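PDB 5HQA: alpha-glucosidase from Pseudoalteromonas sp. K8, which hydrolyses alpha-glucosides as a glycoside hydrolase of family 97, a calcium-containing enzyme whose activity is stimulated by chloride. Local coordinates for residues K53-Q58 with T84-K89; S98-A103 with R111-K116; L502-N507 with E623-P628. One frame throughout, in Å; residues are numbered along the deposited sequence.

Contact 1 (K53-Q58 with T84-K89). With FMT (formic acid), chain I.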
loop_
_atom_site.group_PDB
_atom_site.type_symbol
_atom_site.label_atom_id
_atom_site.label_comp_id
_atom_site.label_asym_id
_atom_site.label_seq_id
_atom_site.Cartn_x
_atom_site.Cartn_y
_atom_site.Cartn_z
ATOM N N LYS A 53 -2.402 -17.254 -33.501
ATOM C CA LYS A 53 -1.009 -17.366 -33.909
ATOM C C LYS A 53 -0.352 -15.989 -33.914
ATOM O O LYS A 53 -1.006 -14.975 -34.173
ATOM C CB LYS A 53 -0.879 -18.008 -35.308
ATOM C CG LYS A 53 -1.478 -19.417 -35.425
ATOM C CD LYS A 53 -0.774 -20.391 -34.494
ATOM C CE LYS A 53 -1.494 -21.729 -34.418
ATOM N NZ LYS A 53 -1.016 -22.530 -33.248
ATOM N N ILE A 54 0.954 -15.967 -33.633
ATOM C CA ILE A 54 1.718 -14.722 -33.689
ATOM C C ILE A 54 1.895 -14.304 -35.141
ATOM O O ILE A 54 2.385 -15.079 -35.973
ATOM C CB ILE A 54 3.083 -14.887 -33.004
ATOM C CG1 ILE A 54 2.912 -15.210 -31.514
ATOM C CG2 ILE A 54 3.932 -13.616 -33.194
ATOM C CD1 ILE A 54 4.190 -15.718 -30.846
ATOM N N THR A 55 1.502 -13.070 -35.452
ATOM C CA THR A 55 1.672 -12.526 -36.790
ATOM C C THR A 55 2.737 -11.445 -36.872
ATOM O O THR A 55 3.294 -11.235 -37.957
ATOM C CB THR A 55 0.351 -11.936 -37.302
ATOM O OG1 THR A 55 -0.074 -10.898 -36.414
ATOM C CG2 THR A 55 -0.727 -13.005 -37.364
ATOM N N LYS A 56 3.038 -10.770 -35.762
ATOM C CA LYS A 56 3.891 -9.592 -35.772
ATOM C C LYS A 56 4.478 -9.384 -34.382
ATOM O O LYS A 56 3.796 -9.615 -33.378
ATOM C CB LYS A 56 3.090 -8.352 -36.199
ATOM C CG LYS A 56 3.901 -7.089 -36.366
ATOM C CD LYS A 56 3.108 -6.004 -37.079
ATOM C CE LYS A 56 1.833 -5.689 -36.346
ATOM N NZ LYS A 56 0.987 -4.739 -37.117
ATOM N N VAL A 57 5.742 -8.956 -34.330
ATOM C CA VAL A 57 6.348 -8.468 -33.097
ATOM C C VAL A 57 6.963 -7.104 -33.380
ATOM O O VAL A 57 7.548 -6.883 -34.447
ATOM C CB VAL A 57 7.399 -9.444 -32.519
ATOM C CG1 VAL A 57 6.771 -10.805 -32.254
ATOM C CG2 VAL A 57 8.586 -9.586 -33.436
ATOM N N GLN A 58 6.809 -6.181 -32.435
ATOM C CA GLN A 58 7.363 -4.838 -32.553
ATOM C C GLN A 58 8.224 -4.560 -31.332
ATOM O O GLN A 58 7.716 -4.556 -30.206
ATOM C CB GLN A 58 6.244 -3.806 -32.679
ATOM C CG GLN A 58 5.382 -4.049 -33.897
ATOM C CD GLN A 58 4.211 -3.105 -33.970
ATOM O OE1 GLN A 58 4.333 -1.992 -34.488
ATOM N NE2 GLN A 58 3.063 -3.535 -33.444
ATOM N N THR A 84 5.764 -5.752 -28.402
ATOM C CA THR A 84 4.335 -5.931 -28.598
ATOM C C THR A 84 4.151 -7.111 -29.539
ATOM O O THR A 84 4.659 -7.097 -30.668
ATOM C CB THR A 84 3.690 -4.667 -29.156
ATOM O OG1 THR A 84 3.965 -3.573 -28.272
ATOM C CG2 THR A 84 2.185 -4.854 -29.266
ATOM N N VAL A 85 3.456 -8.141 -29.061
ATOM C CA VAL A 85 3.234 -9.373 -29.807
ATOM C C VAL A 85 1.785 -9.383 -30.257
ATOM O O VAL A 85 0.879 -9.283 -29.425
ATOM C CB VAL A 85 3.549 -10.610 -28.953
ATOM C CG1 VAL A 85 3.397 -11.866 -29.783
ATOM C CG2 VAL A 85 4.953 -10.503 -28.369
ATOM N N THR A 86 1.558 -9.487 -31.564
ATOM C CA THR A 86 0.205 -9.488 -32.104
ATOM C C THR A 86 -0.200 -10.915 -32.434
ATOM O O THR A 86 0.549 -11.636 -33.104
ATOM C CB THR A 86 0.102 -8.604 -33.347
ATOM O OG1 THR A 86 0.383 -7.253 -32.979
ATOM C CG2 THR A 86 -1.299 -8.671 -33.932
ATOM N N PHE A 87 -1.376 -11.316 -31.953
ATOM C CA PHE A 87 -1.951 -12.630 -32.198
ATOM C C PHE A 87 -3.190 -12.480 -33.063
ATOM O O PHE A 87 -3.963 -11.531 -32.896
ATOM C CB PHE A 87 -2.355 -13.324 -30.896
ATOM C CG PHE A 87 -1.230 -13.525 -29.930
ATOM C CD1 PHE A 87 -0.468 -14.685 -29.963
ATOM C CD2 PHE A 87 -0.945 -12.567 -28.971
ATOM C CE1 PHE A 87 0.569 -14.876 -29.063
ATOM C CE2 PHE A 87 0.086 -12.758 -28.070
ATOM C CZ PHE A 87 0.843 -13.914 -28.115
ATOM N N ALA A 88 -3.408 -13.434 -33.959
ATOM C CA ALA A 88 -4.602 -13.400 -34.786
ATOM C C ALA A 88 -5.118 -14.813 -35.003
ATOM O O ALA A 88 -4.338 -15.763 -35.120
ATOM C CB ALA A 88 -4.338 -12.725 -36.136
ATOM N N LYS A 89 -6.439 -14.932 -35.051
ATOM C CA LYS A 89 -7.139 -16.163 -35.350
ATOM C C LYS A 89 -8.061 -15.916 -36.538
ATOM O O LYS A 89 -8.795 -14.917 -36.544
ATOM C CB LYS A 89 -7.953 -16.634 -34.125
ATOM C CG LYS A 89 -8.821 -17.864 -34.363
ATOM C CD LYS A 89 -9.598 -18.210 -33.097
ATOM C CE LYS A 89 -10.386 -19.513 -33.237
ATOM N NZ LYS A 89 -11.541 -19.413 -34.180
HETATM C C FMT I . 4.046 -0.606 -30.673
HETATM O O1 FMT I . 2.994 -1.243 -30.620
HETATM O O2 FMT I . 4.180 0.540 -30.232
HETATM O O HOH W 1 -0.857 -4.786 -34.749
HETATM O O HOH W 2 2.976 -6.330 -32.878
HETATM O O HOH W 3 6.507 -2.571 -28.581
#
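An antiparallel beta hairpin, interrupted by a beta bulge, brings Ile54 against Phe87 and Val57 against Val85 at the edge of the large N-terminal sheet. The register slips by one residue between Ile54 and Lys56. Thr55, the extra residue of the bulge, gives its N to Thr86 O at 2.9 Å, and Lys56 O takes up Thr86 N in a nearly straight bond (177°), so Thr86 is held on both of its backbone polar groups. Paired bonds join Lys53 to Ala88 before the bulge and Gln58 to Thr84 after it.

On one face Ile54 lies alongside Phe87, pointing the same way. With CG1 anti to its carbonyl carbon (chi1 -63°), Ile54 sets that methylene 3.4 Å from Phe87 CE1, and CG1 also meets Val85 CG1 at 3.8 Å. Val57 CG1 is more distant from Val85 CG2, at 4.3 Å. The other face, with Lys56, Gln58, Thr84 and Thr86, is largely polar. Lys56 runs beside Thr86, bending at chi3 (57°), and its NZ donates to a water 3.0 Å away that also reaches Thr86 OG1. A second water accepts from Gln58 NE2 at 2.9 Å and donates to Thr84 O, tying the end of the amide back to the neighbouring strand. Thr55 CG2 rests on Ala88 CB at 3.8 Å, beside the bulge.

Strand 53-67 is outermost in this sheet within the chain, whereas strand 75-89 is flanked on its other side by strand 95-104, through backbone bonds from Val85 to Val99 and from Phe87 to Tyr97. Thr86 OG1 is hydrogen-bonded to Ser98 OG, and Val85 and Phe87 pack on Ile14 of strand 10-15, in the facing sheet.

Contact 2 (S98-A103 with R111-K116). With FMT (formic acid), chain I.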
loop_
_atom_site.group_PDB
_atom_site.type_symbol
_atom_site.label_atom_id
_atom_site.label_comp_id
_atom_site.label_asym_id
_atom_site.label_seq_id
_atom_site.Cartn_x
_atom_site.Cartn_y
_atom_site.Cartn_z
ATOM N N SER A 98 -3.231 -8.030 -29.008
ATOM C CA SER A 98 -1.805 -7.931 -28.780
ATOM C C SER A 98 -1.526 -7.995 -27.290
ATOM O O SER A 98 -2.389 -7.682 -26.467
ATOM C CB SER A 98 -1.237 -6.639 -29.377
ATOM O OG SER A 98 -1.396 -6.635 -30.790
ATOM N N VAL A 99 -0.322 -8.428 -26.945
ATOM C CA VAL A 99 0.167 -8.349 -25.577
ATOM C C VAL A 99 1.471 -7.566 -25.608
ATOM O O VAL A 99 2.361 -7.863 -26.414
ATOM C CB VAL A 99 0.360 -9.740 -24.949
ATOM C CG1 VAL A 99 0.767 -9.597 -23.497
ATOM C CG2 VAL A 99 -0.943 -10.523 -25.003
ATOM N N ARG A 100 1.564 -6.547 -24.762
ATOM C CA ARG A 100 2.756 -5.717 -24.660
ATOM C C ARG A 100 3.520 -6.168 -23.426
ATOM O O ARG A 100 2.948 -6.211 -22.334
ATOM C CB ARG A 100 2.382 -4.238 -24.560
ATOM C CG ARG A 100 3.571 -3.273 -24.549
ATOM C CD ARG A 100 3.098 -1.810 -24.469
ATOM N NE ARG A 100 2.173 -1.505 -25.560
ATOM C CZ ARG A 100 2.529 -1.046 -26.757
ATOM N NH1 ARG A 100 3.807 -0.798 -27.052
ATOM N NH2 ARG A 100 1.593 -0.832 -27.670
ATOM N N PHE A 101 4.793 -6.524 -23.602
ATOM C CA PHE A 101 5.675 -6.931 -22.507
ATOM C C PHE A 101 6.754 -5.883 -22.304
ATOM O O PHE A 101 7.373 -5.436 -23.275
ATOM C CB PHE A 101 6.351 -8.270 -22.797
ATOM C CG PHE A 101 5.406 -9.429 -22.880
ATOM C CD1 PHE A 101 5.251 -10.294 -21.803
ATOM C CD2 PHE A 101 4.684 -9.660 -24.035
ATOM C CE1 PHE A 101 4.380 -11.368 -21.876
ATOM C CE2 PHE A 101 3.820 -10.738 -24.118
ATOM C CZ PHE A 101 3.666 -11.586 -23.032
ATOM N N LYS A 102 7.002 -5.514 -21.047
ATOM C CA LYS A 102 8.113 -4.643 -20.686
ATOM C C LYS A 102 9.020 -5.412 -19.739
ATOM O O LYS A 102 8.564 -5.890 -18.698
ATOM C CB LYS A 102 7.622 -3.347 -20.038
ATOM C CG LYS A 102 6.854 -2.429 -20.985
ATOM C CD LYS A 102 6.442 -1.144 -20.296
ATOM C CE LYS A 102 5.873 -0.131 -21.272
ATOM N NZ LYS A 102 5.683 1.194 -20.603
ATOM N N ALA A 103 10.293 -5.543 -20.101
ATOM C CA ALA A 103 11.249 -6.319 -19.317
ATOM C C ALA A 103 12.243 -5.355 -18.683
ATOM O O ALA A 103 13.011 -4.694 -19.396
ATOM C CB ALA A 103 11.960 -7.350 -20.192
ATOM N N ARG A 111 0.520 -6.474 -20.538
ATOM C CA ARG A 111 -0.907 -6.194 -20.595
ATOM C C ARG A 111 -1.423 -6.555 -21.973
ATOM O O ARG A 111 -0.673 -6.604 -22.952
ATOM C CB ARG A 111 -1.226 -4.727 -20.281
ATOM C CG ARG A 111 -0.870 -3.779 -21.413
ATOM C CD ARG A 111 -1.339 -2.372 -21.109
ATOM N NE ARG A 111 -1.076 -1.476 -22.230
ATOM C CZ ARG A 111 -1.172 -0.156 -22.157
ATOM N NH1 ARG A 111 -1.525 0.428 -21.017
ATOM N NH2 ARG A 111 -0.911 0.584 -23.226
ATOM N N TYR A 112 -2.718 -6.841 -22.034
ATOM C CA TYR A 112 -3.384 -7.096 -23.300
ATOM C C TYR A 112 -3.857 -5.784 -23.889
ATOM O O TYR A 112 -4.303 -4.891 -23.162
ATOM C CB TYR A 112 -4.594 -7.996 -23.114
ATOM C CG TYR A 112 -4.357 -9.360 -22.515
ATOM C CD1 TYR A 112 -4.166 -9.526 -21.143
ATOM C CD2 TYR A 112 -4.398 -10.499 -23.319
ATOM C CE1 TYR A 112 -4.000 -10.797 -20.589
ATOM C CE2 TYR A 112 -4.228 -11.759 -22.781
ATOM C CZ TYR A 112 -4.038 -11.906 -21.416
ATOM O OH TYR A 112 -3.886 -13.174 -20.903
ATOM N N GLU A 113 -3.784 -5.681 -25.209
ATOM C CA GLU A 113 -4.344 -4.551 -25.939
ATOM C C GLU A 113 -5.224 -5.135 -27.033
ATOM O O GLU A 113 -4.721 -5.721 -27.997
ATOM C CB GLU A 113 -3.240 -3.644 -26.492
ATOM C CG GLU A 113 -2.417 -3.029 -25.356
ATOM C CD GLU A 113 -1.210 -2.228 -25.819
ATOM O OE1 GLU A 113 -1.033 -2.044 -27.046
ATOM O OE2 GLU A 113 -0.429 -1.785 -24.938
ATOM N N VAL A 114 -6.535 -5.034 -26.847
ATOM C CA VAL A 114 -7.510 -5.597 -27.776
ATOM C C VAL A 114 -8.017 -4.457 -28.655
ATOM O O VAL A 114 -8.685 -3.546 -28.142
ATOM C CB VAL A 114 -8.665 -6.288 -27.043
ATOM C CG1 VAL A 114 -9.630 -6.886 -28.061
ATOM C CG2 VAL A 114 -8.119 -7.366 -26.135
ATOM N N PRO A 115 -7.742 -4.472 -29.950
ATOM C CA PRO A 115 -8.088 -3.337 -30.806
ATOM C C PRO A 115 -9.531 -3.409 -31.281
ATOM O O PRO A 115 -10.204 -4.434 -31.181
ATOM C CB PRO A 115 -7.130 -3.512 -31.983
ATOM C CG PRO A 115 -7.077 -5.017 -32.138
ATOM C CD PRO A 115 -7.071 -5.546 -30.704
ATOM N N LYS A 116 -9.984 -2.292 -31.846
ATOM C CA LYS A 116 -11.263 -2.264 -32.542
ATOM C C LYS A 116 -11.302 -3.346 -33.614
ATOM O O LYS A 116 -10.351 -3.505 -34.387
ATOM C CB LYS A 116 -11.481 -0.883 -33.167
ATOM C CG LYS A 116 -12.778 -0.742 -33.952
ATOM C CD LYS A 116 -12.870 0.635 -34.588
ATOM C CE LYS A 116 -14.137 0.783 -35.403
ATOM N NZ LYS A 116 -14.132 2.082 -36.134
HETATM C C FMT I . 4.046 -0.606 -30.673
HETATM O O1 FMT I . 2.994 -1.243 -30.620
HETATM O O2 FMT I . 4.180 0.540 -30.232
#
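Arg100 grips the carboxylate of Glu113 side-on with two nitrogens. NE meets OE2 of Glu113 at 2.7 Å in a nearly straight bond (173°), and NH2 of Arg100 reaches the syn lone pair of Glu113 OE1 at 3.0 Å. The guanidinium and carboxylate planes are 30° apart, so the pair is somewhat twisted. Arg111 brings two nitrogens to the single atom OE2: its NE comes from the anti side at 2.8 Å, and its NH2 from above the carboxylate plane. OE2 thus accepts three N-H groups, and its negative charge probably offsets the closeness of the two arginines. A lysine in place of Glu113 would probably leave both guanidinium groups without their shared acceptor and add a third positive charge beside them.

Arg100 reaches the acid with CG anti to its backbone N (chi1 -176°) and a bend at chi3. Farther out, its NH1 forms a salt bridge with Glu82, and Arg100 NH2 donates to O1 of a bound formic acid, probably from the crystallisation liquor, at 3.3 Å. The backbone sets these chains on one face, pairing Ser98 with Glu113 and Arg100 with Arg111 through reciprocal N-H to O bonds; Glu113 N meets Ser98 O at 2.7 Å. On the reverse face Val99 CG2 lies beside Tyr112 CD2 at 3.8 Å, and the Tyr112 hydroxyl is hydrogen-bonded to Thr130 in the other sheet.

Strands 95-104 and 107-114 form an antiparallel beta hairpin in the N-terminal beta-sandwich, with a salt-bridge network on one face and largely apolar side chains on the other.

Contact 3 (L502-N507 with E623-P628)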
loop_
_atom_site.group_PDB
_atom_site.type_symbol
_atom_site.label_atom_id
_atom_site.label_comp_id
_atom_site.label_asym_id
_atom_site.label_seq_id
_atom_site.Cartn_x
_atom_site.Cartn_y
_atom_site.Cartn_z
ATOM N N LEU A 502 0.736 -6.071 30.060
ATOM C CA LEU A 502 1.887 -6.559 29.306
ATOM C C LEU A 502 1.776 -8.075 29.131
ATOM O O LEU A 502 0.739 -8.686 29.413
ATOM C CB LEU A 502 3.185 -6.152 29.995
ATOM C CG LEU A 502 3.500 -4.656 29.920
ATOM C CD1 LEU A 502 4.827 -4.348 30.590
ATOM C CD2 LEU A 502 3.493 -4.175 28.470
ATOM N N GLY A 503 2.858 -8.705 28.665
ATOM C CA GLY A 503 2.825 -10.125 28.369
ATOM C C GLY A 503 2.402 -10.399 26.938
ATOM O O GLY A 503 2.129 -9.497 26.138
ATOM N N ALA A 504 2.327 -11.691 26.622
ATOM C CA ALA A 504 2.107 -12.156 25.259
ATOM C C ALA A 504 0.657 -12.507 24.958
ATOM O O ALA A 504 0.365 -12.950 23.842
ATOM C CB ALA A 504 2.988 -13.380 24.974
ATOM N N ASN A 505 -0.263 -12.315 25.907
ATOM C CA ASN A 505 -1.627 -12.815 25.752
ATOM C C ASN A 505 -2.676 -11.714 25.853
ATOM O O ASN A 505 -3.851 -12.008 26.112
ATOM C CB ASN A 505 -1.911 -13.904 26.790
ATOM C CG ASN A 505 -0.903 -15.027 26.736
ATOM O OD1 ASN A 505 -0.173 -15.272 27.699
ATOM N ND2 ASN A 505 -0.841 -15.705 25.598
ATOM N N THR A 506 -2.282 -10.459 25.661
ATOM C CA THR A 506 -3.195 -9.328 25.701
ATOM C C THR A 506 -3.212 -8.654 24.339
ATOM O O THR A 506 -2.304 -8.845 23.521
ATOM C CB THR A 506 -2.773 -8.311 26.768
ATOM O OG1 THR A 506 -1.387 -8.010 26.587
ATOM C CG2 THR A 506 -2.959 -8.883 28.159
ATOM N N ASN A 507 -4.249 -7.850 24.103
ATOM C CA ASN A 507 -4.314 -7.041 22.888
ATOM C C ASN A 507 -3.441 -5.805 23.076
ATOM O O ASN A 507 -3.796 -4.892 23.828
ATOM C CB ASN A 507 -5.753 -6.651 22.558
ATOM C CG ASN A 507 -6.535 -7.787 21.902
ATOM O OD1 ASN A 507 -6.023 -8.504 21.020
ATOM N ND2 ASN A 507 -7.788 -7.950 22.323
ATOM N N GLU A 623 12.924 -6.919 25.885
ATOM C CA GLU A 623 12.261 -8.016 25.191
ATOM C C GLU A 623 10.771 -7.699 25.207
ATOM O O GLU A 623 10.261 -7.187 26.204
ATOM C CB GLU A 623 12.568 -9.378 25.840
ATOM C CG GLU A 623 12.076 -9.542 27.263
ATOM C CD GLU A 623 10.630 -10.042 27.345
ATOM O OE1 GLU A 623 10.025 -9.927 28.435
ATOM O OE2 GLU A 623 10.096 -10.551 26.329
ATOM N N TRP A 624 10.076 -7.995 24.101
ATOM C CA TRP A 624 8.783 -7.343 23.883
ATOM C C TRP A 624 7.720 -7.760 24.899
ATOM O O TRP A 624 6.803 -6.979 25.166
ATOM C CB TRP A 624 8.282 -7.596 22.457
ATOM C CG TRP A 624 7.813 -9.003 22.151
ATOM C CD1 TRP A 624 8.551 -10.014 21.602
ATOM C CD2 TRP A 624 6.488 -9.530 22.339
ATOM N NE1 TRP A 624 7.773 -11.141 21.447
ATOM C CE2 TRP A 624 6.504 -10.869 21.890
ATOM C CE3 TRP A 624 5.295 -9.003 22.854
ATOM C CZ2 TRP A 624 5.371 -11.691 21.936
ATOM C CZ3 TRP A 624 4.171 -9.822 22.904
ATOM C CH2 TRP A 624 4.219 -11.149 22.441
ATOM N N LYS A 625 7.801 -8.970 25.462
ATOM C CA LYS A 625 6.682 -9.488 26.251
ATOM C C LYS A 625 6.504 -8.723 27.556
ATOM O O LYS A 625 5.424 -8.182 27.836
ATOM C CB LYS A 625 6.876 -10.980 26.526
ATOM C CG LYS A 625 6.796 -11.815 25.257
ATOM C CD LYS A 625 7.008 -13.297 25.528
ATOM C CE LYS A 625 6.886 -14.100 24.233
ATOM N NZ LYS A 625 7.299 -15.512 24.446
ATOM N N ASN A 626 7.543 -8.683 28.383
ATOM C CA ASN A 626 7.435 -8.048 29.685
ATOM C C ASN A 626 8.428 -6.922 29.897
ATOM O O ASN A 626 8.342 -6.238 30.917
ATOM C CB ASN A 626 7.571 -9.100 30.790
ATOM C CG ASN A 626 6.445 -10.118 30.740
ATOM O OD1 ASN A 626 5.289 -9.782 30.995
ATOM N ND2 ASN A 626 6.767 -11.350 30.380
ATOM N N ASN A 627 9.336 -6.677 28.953
ATOM C CA ASN A 627 10.261 -5.565 29.116
ATOM C C ASN A 627 10.376 -4.766 27.819
ATOM O O ASN A 627 11.487 -4.573 27.310
ATOM C CB ASN A 627 11.624 -6.094 29.569
ATOM C CG ASN A 627 12.489 -5.022 30.184
ATOM O OD1 ASN A 627 11.992 -4.000 30.654
ATOM N ND2 ASN A 627 13.798 -5.254 30.192
ATOM N N PRO A 628 9.265 -4.274 27.254
ATOM C CA PRO A 628 9.352 -3.617 25.942
ATOM C C PRO A 628 9.888 -2.198 25.974
ATOM O O PRO A 628 10.230 -1.670 24.906
ATOM C CB PRO A 628 7.893 -3.611 25.459
ATOM C CG PRO A 628 7.124 -3.445 26.745
ATOM C CD PRO A 628 7.883 -4.257 27.777
#
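Ala504 and Gly503 pack against Trp624 and Lys625 in the tight part of this loop-to-loop contact. Gly503 N donates to Lys625 O at 2.7 Å, from above the carbonyl plane. At phi 90° and psi -179°, a side chain on Gly503 would collide with the carbonyl oxygen of Leu502. Ala504 CB sits 3.6 Å from Trp624 CH2 and 4.0 Å from Lys625 CE. Trp624 is buried, its CG held between backbone N and carbonyl carbon (chi1 71°), and Lys625 CG lies over the centre of one face of its indole, 3.4 Å above the plane. A looser apolar touch adds to this packing: Leu502 reaches toward the buried Pro628 ring, its CD2 4.1 Å from CG of Pro628.

On the solvent side, exposed Asn626 and the extended end of Lys625 lie at the surface. Glu623 fixes the turn from within, OE2 accepting Lys625 N at 2.9 Å and OE1 accepting Asn626 N. Arg508 adds a bond to Trp624 O.

The arrangement is a junction between domains: a loop preceding helix 513-522 of the TIM-barrel catalytic domain meets the 611-618 to 631-638 connection of the C-terminal beta domain.

Overall arrangement
Contacts 1 and 2 are successive hairpins of one antiparallel sheet in the N-terminal domain, their centres about 10 Å apart. Strands 53-67, 75-89, 95-104 and 107-114 lie side by side in chain order, and because the middle two, 75-89 and 95-104, are neighbours in the sheet, the contacts abut. Both also touch the same formic acid molecule. Contact 3 comes last along the chain, on the opposite side of the chain's centre, with its centre about 60 Å from that of contact 1 and about 52 Å from that of contact 2. The first two therefore build one sheet locally, whereas the third joins the catalytic barrel to the C-terminal domain.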